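PDB 5EDL: putative HMP/thiamine permease protein YkoE from Bacillus subtilis, which probably carries thiamine and/or its hydroxymethylpyrimidine moiety across the membrane as the substrate-binding S component of an energy-coupling factor transporter. Local coordinates for residues K3-V8 with N176-G181; V8-I13 with Y56-P61; I15-V20 with F48-I53; S168-G173 with K182-K187. All coordinates share one frame; numbering follows the deposited sequence.

Interaction 1 of 4, residues K3-V8 with N176-G181; sequences KVKEIV and NGMALG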
# COMPACT_ATOMS: atom_id res chain seq x y z
N LYS A 3 10.30 -17.56 1.33
CA LYS A 3 11.45 -17.99 0.55
C LYS A 3 12.36 -16.81 0.30
O LYS A 3 11.91 -15.66 0.31
CB LYS A 3 11.00 -18.60 -0.78
CG LYS A 3 9.98 -19.71 -0.66
CD LYS A 3 9.57 -20.24 -2.03
CE LYS A 3 8.69 -21.48 -1.91
NZ LYS A 3 7.86 -21.68 -3.12
N VAL A 4 13.63 -17.09 0.06
CA VAL A 4 14.63 -16.06 -0.21
C VAL A 4 14.16 -15.17 -1.34
O VAL A 4 14.14 -13.95 -1.20
CB VAL A 4 16.00 -16.68 -0.57
CG1 VAL A 4 16.94 -15.61 -1.09
CG2 VAL A 4 16.58 -17.40 0.62
N LYS A 5 13.74 -15.80 -2.43
CA LYS A 5 13.27 -15.06 -3.60
C LYS A 5 12.10 -14.12 -3.27
O LYS A 5 11.99 -13.05 -3.86
CB LYS A 5 12.87 -16.02 -4.72
CG LYS A 5 11.72 -16.96 -4.38
CD LYS A 5 11.49 -17.96 -5.52
CE LYS A 5 10.31 -18.87 -5.26
NZ LYS A 5 10.17 -19.94 -6.31
N GLU A 6 11.25 -14.51 -2.33
CA GLU A 6 10.11 -13.65 -1.97
C GLU A 6 10.59 -12.44 -1.17
O GLU A 6 10.13 -11.32 -1.40
CB GLU A 6 9.07 -14.44 -1.17
CG GLU A 6 8.34 -15.50 -2.01
CD GLU A 6 7.60 -16.52 -1.15
OE1 GLU A 6 8.02 -16.73 0.00
OE2 GLU A 6 6.60 -17.08 -1.62
N ILE A 7 11.52 -12.67 -0.25
CA ILE A 7 12.11 -11.58 0.51
C ILE A 7 12.77 -10.62 -0.49
O ILE A 7 12.55 -9.40 -0.43
CB ILE A 7 13.12 -12.10 1.57
CG1 ILE A 7 12.39 -12.90 2.65
CG2 ILE A 7 13.88 -10.95 2.21
CD1 ILE A 7 13.30 -13.68 3.59
N VAL A 8 13.51 -11.17 -1.44
CA VAL A 8 14.17 -10.37 -2.47
C VAL A 8 13.21 -9.59 -3.37
O VAL A 8 13.43 -8.40 -3.61
CB VAL A 8 15.07 -11.23 -3.36
CG1 VAL A 8 15.66 -10.39 -4.49
CG2 VAL A 8 16.18 -11.88 -2.54
N ASN A 176 5.80 -15.74 -11.50
CA ASN A 176 5.47 -17.16 -11.57
C ASN A 176 5.94 -17.94 -10.35
O ASN A 176 5.38 -18.99 -10.04
CB ASN A 176 6.04 -17.79 -12.84
CG ASN A 176 5.07 -17.70 -14.00
OD1 ASN A 176 4.02 -17.05 -13.89
ND2 ASN A 176 5.41 -18.33 -15.12
N GLY A 177 6.95 -17.43 -9.66
CA GLY A 177 7.40 -18.05 -8.42
C GLY A 177 6.54 -17.72 -7.21
O GLY A 177 6.69 -18.34 -6.16
N MET A 178 5.64 -16.74 -7.35
CA MET A 178 4.86 -16.22 -6.23
C MET A 178 3.44 -16.80 -6.17
O MET A 178 2.93 -17.32 -7.16
CB MET A 178 4.76 -14.70 -6.30
CG MET A 178 6.07 -13.96 -6.58
SD MET A 178 7.11 -13.73 -5.13
CE MET A 178 8.00 -15.28 -5.12
N ALA A 179 2.79 -16.66 -5.02
CA ALA A 179 1.40 -17.07 -4.86
C ALA A 179 0.48 -16.48 -5.95
O ALA A 179 -0.35 -17.20 -6.49
CB ALA A 179 0.89 -16.68 -3.47
N LEU A 180 0.63 -15.20 -6.27
CA LEU A 180 -0.24 -14.59 -7.28
C LEU A 180 -0.00 -15.21 -8.66
O LEU A 180 -0.94 -15.42 -9.43
CB LEU A 180 -0.04 -13.07 -7.36
CG LEU A 180 -0.84 -12.35 -8.45
CD1 LEU A 180 -2.35 -12.51 -8.25
CD2 LEU A 180 -0.47 -10.86 -8.49
N GLY A 181 1.26 -15.49 -8.98
CA GLY A 181 1.60 -16.19 -10.20
C GLY A 181 1.03 -17.59 -10.25
O GLY A 181 0.55 -18.04 -11.29
O HOH W 1 4.01 -16.40 -2.48

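Interaction 2 of 4, residues V8-I13 with Y56-P61; sequences VIMSVI and YMIRKP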
# COMPACT_ATOMS: atom_id res chain seq x y z
N VAL A 8 13.51 -11.17 -1.44
CA VAL A 8 14.17 -10.37 -2.47
C VAL A 8 13.21 -9.59 -3.37
O VAL A 8 13.43 -8.40 -3.61
CB VAL A 8 15.07 -11.23 -3.36
CG1 VAL A 8 15.66 -10.39 -4.49
CG2 VAL A 8 16.18 -11.88 -2.54
N ILE A 9 12.16 -10.24 -3.88
CA ILE A 9 11.21 -9.55 -4.76
C ILE A 9 10.45 -8.46 -4.01
O ILE A 9 10.13 -7.40 -4.56
CB ILE A 9 10.19 -10.51 -5.40
CG1 ILE A 9 9.21 -9.73 -6.26
CG2 ILE A 9 9.40 -11.24 -4.34
CD1 ILE A 9 8.05 -10.54 -6.73
N MET A 10 10.16 -8.73 -2.74
CA MET A 10 9.48 -7.75 -1.91
C MET A 10 10.33 -6.48 -1.79
O MET A 10 9.82 -5.37 -1.88
CB MET A 10 9.16 -8.31 -0.53
CG MET A 10 8.46 -7.28 0.34
SD MET A 10 8.14 -7.77 2.03
CE MET A 10 9.76 -8.28 2.61
N SER A 11 11.63 -6.66 -1.63
CA SER A 11 12.55 -5.54 -1.52
C SER A 11 12.64 -4.72 -2.80
O SER A 11 12.64 -3.49 -2.75
CB SER A 11 13.95 -6.04 -1.14
OG SER A 11 13.94 -6.64 0.14
N VAL A 12 12.72 -5.39 -3.95
CA VAL A 12 12.81 -4.64 -5.20
C VAL A 12 11.56 -3.79 -5.40
O VAL A 12 11.66 -2.63 -5.79
CB VAL A 12 13.02 -5.56 -6.42
CG1 VAL A 12 14.21 -6.48 -6.18
CG2 VAL A 12 11.77 -6.36 -6.73
N ILE A 13 10.39 -4.34 -5.11
CA ILE A 13 9.14 -3.59 -5.22
C ILE A 13 9.12 -2.38 -4.27
O ILE A 13 8.68 -1.30 -4.65
CB ILE A 13 7.92 -4.48 -4.92
CG1 ILE A 13 7.79 -5.57 -5.99
CG2 ILE A 13 6.64 -3.65 -4.87
CD1 ILE A 13 7.54 -5.04 -7.39
N TYR A 56 -0.72 -9.05 -1.63
CA TYR A 56 -1.50 -9.70 -2.68
C TYR A 56 -0.60 -10.62 -3.54
O TYR A 56 -1.03 -11.71 -3.95
CB TYR A 56 -2.19 -8.63 -3.53
CG TYR A 56 -3.04 -9.10 -4.69
CD1 TYR A 56 -4.22 -9.80 -4.49
CD2 TYR A 56 -2.68 -8.80 -5.99
CE1 TYR A 56 -5.00 -10.22 -5.57
CE2 TYR A 56 -3.44 -9.19 -7.06
CZ TYR A 56 -4.59 -9.91 -6.86
OH TYR A 56 -5.32 -10.28 -7.95
N MET A 57 0.64 -10.22 -3.77
CA MET A 57 1.57 -11.03 -4.56
C MET A 57 2.07 -12.24 -3.79
O MET A 57 2.10 -13.34 -4.33
CB MET A 57 2.78 -10.22 -5.02
CG MET A 57 2.52 -9.22 -6.14
SD MET A 57 4.10 -8.47 -6.65
CE MET A 57 5.24 -9.71 -6.00
N ILE A 58 2.49 -12.03 -2.54
CA ILE A 58 3.25 -13.03 -1.81
C ILE A 58 2.37 -13.85 -0.88
O ILE A 58 2.56 -15.06 -0.74
CB ILE A 58 4.39 -12.36 -1.01
CG1 ILE A 58 5.39 -11.73 -1.99
CG2 ILE A 58 5.06 -13.38 -0.09
CD1 ILE A 58 6.44 -10.86 -1.32
N ARG A 59 1.41 -13.18 -0.25
CA ARG A 59 0.35 -13.83 0.51
C ARG A 59 0.88 -14.58 1.73
O ARG A 59 0.43 -15.67 2.05
CB ARG A 59 -0.47 -14.76 -0.40
CG ARG A 59 -1.08 -14.00 -1.58
CD ARG A 59 -2.12 -14.79 -2.38
NE ARG A 59 -2.72 -13.90 -3.38
CZ ARG A 59 -3.68 -14.23 -4.23
NH1 ARG A 59 -4.17 -15.46 -4.25
NH2 ARG A 59 -4.14 -13.32 -5.08
N LYS A 60 1.85 -13.97 2.42
CA LYS A 60 2.39 -14.54 3.64
C LYS A 60 2.46 -13.44 4.71
O LYS A 60 2.49 -12.26 4.39
CB LYS A 60 3.76 -15.16 3.38
CG LYS A 60 3.71 -16.30 2.37
CD LYS A 60 5.03 -17.00 2.18
CE LYS A 60 4.87 -18.20 1.23
NZ LYS A 60 6.16 -18.81 0.87
N PRO A 61 2.44 -13.83 5.99
CA PRO A 61 2.34 -12.86 7.07
C PRO A 61 3.54 -11.91 7.09
O PRO A 61 4.67 -12.33 6.86
CB PRO A 61 2.31 -13.73 8.33
CG PRO A 61 1.84 -15.09 7.85
CD PRO A 61 2.42 -15.23 6.47

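Interaction 3 of 4, residues I15-V20 with F48-I53; sequences IVFAVV and FIVSVI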
# COMPACT_ATOMS: atom_id res chain seq x y z
N ILE A 15 11.67 -0.73 -3.09
CA ILE A 15 12.65 0.22 -3.58
C ILE A 15 12.11 1.03 -4.75
O ILE A 15 12.23 2.25 -4.77
CB ILE A 15 13.95 -0.50 -4.00
CG1 ILE A 15 14.64 -1.09 -2.77
CG2 ILE A 15 14.88 0.47 -4.72
CD1 ILE A 15 15.76 -2.04 -3.10
N VAL A 16 11.53 0.33 -5.72
CA VAL A 16 10.95 0.99 -6.89
C VAL A 16 9.86 1.97 -6.47
O VAL A 16 9.83 3.12 -6.93
CB VAL A 16 10.35 -0.03 -7.88
CG1 VAL A 16 9.52 0.68 -8.93
CG2 VAL A 16 11.46 -0.87 -8.51
N PHE A 17 8.97 1.53 -5.59
CA PHE A 17 7.88 2.40 -5.19
C PHE A 17 8.30 3.48 -4.20
O PHE A 17 7.58 4.46 -4.02
CB PHE A 17 6.72 1.56 -4.62
CG PHE A 17 5.76 1.13 -5.67
CD1 PHE A 17 5.97 -0.04 -6.38
CD2 PHE A 17 4.68 1.93 -6.00
CE1 PHE A 17 5.12 -0.41 -7.39
CE2 PHE A 17 3.81 1.55 -7.01
CZ PHE A 17 4.03 0.39 -7.70
N ALA A 18 9.46 3.32 -3.57
CA ALA A 18 10.03 4.39 -2.76
C ALA A 18 10.25 5.63 -3.63
O ALA A 18 10.05 6.75 -3.17
CB ALA A 18 11.33 3.96 -2.12
N VAL A 19 10.67 5.41 -4.87
CA VAL A 19 10.84 6.50 -5.82
C VAL A 19 9.51 7.18 -6.12
O VAL A 19 9.42 8.41 -6.13
CB VAL A 19 11.48 6.00 -7.13
CG1 VAL A 19 11.53 7.13 -8.16
CG2 VAL A 19 12.89 5.47 -6.87
N VAL A 20 8.46 6.38 -6.34
CA VAL A 20 7.13 6.93 -6.56
C VAL A 20 6.63 7.72 -5.34
O VAL A 20 6.11 8.83 -5.48
CB VAL A 20 6.10 5.82 -6.87
CG1 VAL A 20 4.70 6.44 -7.08
CG2 VAL A 20 6.53 5.00 -8.06
N PHE A 48 0.31 3.96 0.42
CA PHE A 48 0.07 2.62 1.00
C PHE A 48 0.18 1.48 -0.02
O PHE A 48 0.09 0.30 0.36
CB PHE A 48 -1.33 2.50 1.62
CG PHE A 48 -1.79 3.68 2.41
CD1 PHE A 48 -0.91 4.46 3.14
CD2 PHE A 48 -3.14 4.01 2.42
CE1 PHE A 48 -1.37 5.55 3.87
CE2 PHE A 48 -3.61 5.10 3.14
CZ PHE A 48 -2.72 5.87 3.88
N ILE A 49 0.34 1.81 -1.29
CA ILE A 49 0.16 0.80 -2.34
C ILE A 49 1.13 -0.38 -2.21
O ILE A 49 0.77 -1.51 -2.51
CB ILE A 49 0.28 1.43 -3.76
CG1 ILE A 49 -0.24 0.44 -4.81
CG2 ILE A 49 1.72 1.85 -4.04
CD1 ILE A 49 -0.46 1.05 -6.17
N VAL A 50 2.34 -0.12 -1.72
CA VAL A 50 3.34 -1.17 -1.55
C VAL A 50 2.82 -2.29 -0.64
O VAL A 50 3.05 -3.46 -0.92
CB VAL A 50 4.66 -0.59 -0.97
CG1 VAL A 50 5.55 -1.68 -0.40
CG2 VAL A 50 5.40 0.19 -2.04
N SER A 51 2.10 -1.93 0.41
CA SER A 51 1.58 -2.92 1.34
C SER A 51 0.63 -3.88 0.64
O SER A 51 0.69 -5.08 0.85
CB SER A 51 0.87 -2.26 2.52
OG SER A 51 1.80 -1.70 3.42
N VAL A 52 -0.24 -3.33 -0.20
CA VAL A 52 -1.24 -4.13 -0.87
C VAL A 52 -0.56 -5.04 -1.91
O VAL A 52 -0.88 -6.21 -2.00
CB VAL A 52 -2.32 -3.25 -1.52
CG1 VAL A 52 -3.17 -4.06 -2.51
CG2 VAL A 52 -3.20 -2.62 -0.44
N ILE A 53 0.38 -4.48 -2.66
CA ILE A 53 1.10 -5.20 -3.71
C ILE A 53 1.84 -6.40 -3.12
O ILE A 53 1.64 -7.53 -3.55
CB ILE A 53 2.10 -4.26 -4.46
CG1 ILE A 53 1.31 -3.19 -5.24
CG2 ILE A 53 3.06 -5.08 -5.35
CD1 ILE A 53 2.17 -2.11 -5.91

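Interaction 4 of 4, residues S168-G173 with K182-K187; sequences SLAYTG and KELKKK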
# COMPACT_ATOMS: atom_id res chain seq x y z
N SER A 168 -1.20 -6.86 -13.46
CA SER A 168 -0.43 -6.51 -14.65
C SER A 168 0.94 -7.16 -14.64
O SER A 168 1.39 -7.70 -15.64
CB SER A 168 -0.29 -4.99 -14.79
OG SER A 168 -1.54 -4.37 -15.00
N LEU A 169 1.62 -7.11 -13.50
CA LEU A 169 2.91 -7.78 -13.35
C LEU A 169 2.77 -9.29 -13.52
O LEU A 169 3.55 -9.92 -14.23
CB LEU A 169 3.53 -7.46 -11.99
CG LEU A 169 4.15 -6.06 -11.85
CD1 LEU A 169 4.38 -5.70 -10.38
CD2 LEU A 169 5.45 -5.97 -12.65
N ALA A 170 1.76 -9.88 -12.87
CA ALA A 170 1.51 -11.32 -12.98
C ALA A 170 1.39 -11.77 -14.44
O ALA A 170 1.88 -12.82 -14.80
CB ALA A 170 0.26 -11.70 -12.22
N TYR A 171 0.74 -10.94 -15.26
CA TYR A 171 0.57 -11.23 -16.67
C TYR A 171 1.89 -11.20 -17.47
O TYR A 171 1.95 -11.71 -18.58
CB TYR A 171 -0.43 -10.25 -17.31
CG TYR A 171 -1.87 -10.38 -16.82
CD1 TYR A 171 -2.48 -11.62 -16.72
CD2 TYR A 171 -2.61 -9.26 -16.48
CE1 TYR A 171 -3.79 -11.74 -16.29
CE2 TYR A 171 -3.92 -9.37 -16.04
CZ TYR A 171 -4.51 -10.61 -15.94
OH TYR A 171 -5.81 -10.73 -15.50
N THR A 172 2.95 -10.61 -16.92
CA THR A 172 4.24 -10.59 -17.63
C THR A 172 4.99 -11.91 -17.46
O THR A 172 5.90 -12.22 -18.23
CB THR A 172 5.17 -9.43 -17.16
OG1 THR A 172 5.56 -9.61 -15.79
CG2 THR A 172 4.48 -8.07 -17.31
N GLY A 173 4.59 -12.69 -16.46
CA GLY A 173 5.25 -13.94 -16.15
C GLY A 173 6.25 -13.84 -15.00
O GLY A 173 6.74 -14.84 -14.49
N LYS A 182 1.08 -18.30 -9.13
CA LYS A 182 0.48 -19.63 -9.03
C LYS A 182 -1.03 -19.56 -9.26
O LYS A 182 -1.61 -20.44 -9.91
CB LYS A 182 0.77 -20.25 -7.67
CG LYS A 182 2.24 -20.60 -7.44
CD LYS A 182 2.41 -21.43 -6.17
CE LYS A 182 3.86 -21.83 -5.95
NZ LYS A 182 4.69 -20.69 -5.46
N GLU A 183 -1.66 -18.51 -8.73
CA GLU A 183 -3.09 -18.30 -8.92
C GLU A 183 -3.42 -18.13 -10.40
O GLU A 183 -4.36 -18.74 -10.90
CB GLU A 183 -3.60 -17.10 -8.12
CG GLU A 183 -5.07 -16.78 -8.40
CD GLU A 183 -5.56 -15.50 -7.72
OE1 GLU A 183 -4.84 -14.95 -6.87
OE2 GLU A 183 -6.69 -15.04 -8.04
N LEU A 184 -2.66 -17.28 -11.08
CA LEU A 184 -2.85 -17.07 -12.51
C LEU A 184 -2.68 -18.38 -13.28
O LEU A 184 -3.43 -18.67 -14.20
CB LEU A 184 -1.88 -16.02 -13.04
CG LEU A 184 -1.91 -15.76 -14.55
CD1 LEU A 184 -3.32 -15.37 -15.00
CD2 LEU A 184 -0.91 -14.67 -14.92
N LYS A 185 -1.70 -19.18 -12.88
CA LYS A 185 -1.46 -20.49 -13.50
C LYS A 185 -2.68 -21.41 -13.37
O LYS A 185 -3.14 -21.99 -14.36
CB LYS A 185 -0.23 -21.16 -12.90
CG LYS A 185 1.08 -20.76 -13.56
CD LYS A 185 2.24 -21.57 -12.99
CE LYS A 185 1.91 -23.05 -12.94
NZ LYS A 185 2.93 -23.82 -12.17
N LYS A 186 -3.19 -21.53 -12.16
CA LYS A 186 -4.40 -22.29 -11.89
C LYS A 186 -5.56 -21.81 -12.76
O LYS A 186 -6.22 -22.61 -13.41
CB LYS A 186 -4.76 -22.19 -10.40
CG LYS A 186 -6.08 -22.84 -10.01
CD LYS A 186 -6.45 -22.46 -8.58
CE LYS A 186 -7.80 -23.04 -8.15
NZ LYS A 186 -8.22 -22.53 -6.81
N LYS A 187 -5.81 -20.50 -12.77
CA LYS A 187 -6.91 -19.96 -13.57
C LYS A 187 -6.75 -20.24 -15.06
O LYS A 187 -7.72 -20.55 -15.75
CB LYS A 187 -7.06 -18.46 -13.32
CG LYS A 187 -7.81 -18.14 -12.03
CD LYS A 187 -7.80 -16.65 -11.75
CE LYS A 187 -8.45 -16.34 -10.42
NZ LYS A 187 -9.92 -16.51 -10.48

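Interaction 1 of 4, residues K3-V8 with N176-G181
Glu6 OE1 is gripped twice, by the backbone N of Lys3 at 2.8 Å and by the ammonium group of Lys60 in a salt bridge. The bond from Lys3 N is fairly straight (159°) and arrives on the anti side of the carboxylate, well out of its plane. The other oxygen, Glu6 OE2, accepts from a water at 2.8 Å; the same water accepts from Ala179 N, also at 2.8 Å, and so joins the carboxylate to the first turn of helix 179-192. The negative charge facing this N-terminal turn probably suits the helix dipole. Next to this bridge, Met178, bent at chi2 (-81°) and chi3 (86°), passes Glu6 in the opposite direction, with Met178 SD 3.8 Å from Glu6 CG. Lys5 runs extended past the loop, its CE 3.8 Å from Gly177 O. An alanine in place of Glu6 would probably leave Lys60 without its charge partner and cut the water-mediated tie to Ala179. With Lys3 in the N-cap position of helix 4-35 and Glu6 three residues on, the bond between them is the side-chain-to-N-cap half of a capping box, while the other carboxylate oxygen reaches, through water, the start of helix 179-192.

Interaction 2 of 4, residues V8-I13 with Y56-P61
Ile58 reaches across to helix 4-35 with its CD1 methyl, which lies 3.8 Å from Met10 CB and 4.2 Å from Ile9 CG2. An extended chain puts it there: CG1 stands beside the backbone N (chi1 -65°) and CD1 continues outward in trans (chi2 171°), so one methyl meets two neighbouring residues of the facing helix. Ile9 divides its branches between two partners. Its CG2 takes Ile58, while the CG1-CD1 arm, fully extended, runs tip to tip against the thioether end of Met57. The place of that methionine methyl is doubtful, since it is modelled too close to Ile9 CD1, and only the general approach of the two chains can be relied on. Met10 touches Ile58 through CB alone; the Met10 side chain also packs on Val66 and Ser67 of helix 63-77. Behind the contact, Arg59 leaves helical geometry with positive phi, and its side chain folds back so that NE donates to Tyr56 O at 2.8 Å, with the oxygen tilted somewhat out of the guanidinium plane. The buried apolar patch is typical of helix packing in a polytopic membrane protein, joining helix 4-35 to the C-terminal turn of helix 49-58 through Ile9, Met10, Met57 and Ile58, which lie in stretches predicted to span the membrane.

Interaction 3 of 4, residues I15-V20 with F48-I53
Phe17 meets three aliphatic side chains of helix 49-58, each through one methyl. Val50 CG2 lies against the root of the side chain, tightly, at 3.2 Å from Phe17 CB. Further out, Ile49 CG2 is 3.6 Å from both Phe17 CD2 and Phe17 CE2. One helical turn on, the Ile53 side chain comes to meet Phe17 from the opposite direction, its CD1 3.6 Å from Phe17 CZ. All three methyls come to the ring obliquely. A chi1 of -89°, swung well past the usual -60°, takes the ring along the row formed by Ile49 and Ile53. The short segments run nearly antiparallel (154°) with axes 10.6 Å apart, a wide separation that the phenyl group bridges in this all-helical membrane bundle. A serine in place of Phe17 would probably open a gap between the helices and leave the methyls of Ile49 and Ile53 without their aromatic partner. Around this first shell, Leu161 and Val165 of helix 140-170 back Ile49 and Ile53 respectively. Val50 packs on Glu68, and its backbone N is hydrogen-bonded to the hydroxyl of Tyr21; both residues line the thiamine pocket, and the bound thiamine is about 8 Å from the Val50 side chain.

Interaction 4 of 4, residues S168-G173 with K182-K187
Leu184 of helix 179-192 carries this contact, pressing its branched end against Ala170 and Tyr171. From its CB, which is directed at the other segment, the chain extends with CG anti to the backbone N (chi1 176°), and this sends both methyls outward to the turn Ala170-Gly173 near the C-terminal end of helix 140-170. Within the two segments CD1 meets only the ring, 3.9 Å from Tyr171 CE1. CD2 meets both ring and backbone: it is likewise 3.9 Å from Tyr171 CD1, but also 3.3 Å from Ala170 O and 4.2 Å from Ala170 CB, so that it fills the angle between backbone and ring. The tyrosine starts out pointing away from Leu184, yet its ring swings back to lie across the leucine at about a right angle, with CD2 meeting it obliquely. Tyr171 and Leu184 also touch a crystal neighbour, so the lattice may help to set the ring. Ala170 CB packs on Leu180 as well, one turn before Leu184.

The backbone that presents these groups is itself well tied. Leu169 O accepts from Thr172 N and, at 2.6 Å, from Thr172 OG1, which lies in the carbonyl plane on a lone pair. Gly173 N bonds to Ala170 O at 3.2 Å, closing a type I beta turn. Gly173 has positive phi (99°), a conformation in which a beta carbon would collide with Thr172 O. A glycine with positive phi is a common way for a helix to terminate, and here it starts the connection that brings helix 179-192 back against the end of helix 140-170.

From the N terminus, helix 4-35 supplies the first half of three contacts in turn. Interaction 3 closes the shortest of their loops, back to helix 49-58; it nests inside interaction 2, which reaches the end of that same helix, and both nest inside interaction 1, which brings helix 179-192 to the start of the chain. Interaction 4 opens after interactions 2 and 3 have closed and crosses interaction 1, tying helix 140-170 to helix 179-192. Interactions 1 and 2 share Val8, and Leu180 N probably bonds to Met57 O. Ile13 packs on Ile53 between interactions 2 and 3, while a salt bridge from Arg59 to Glu183 links interactions 2 and 4.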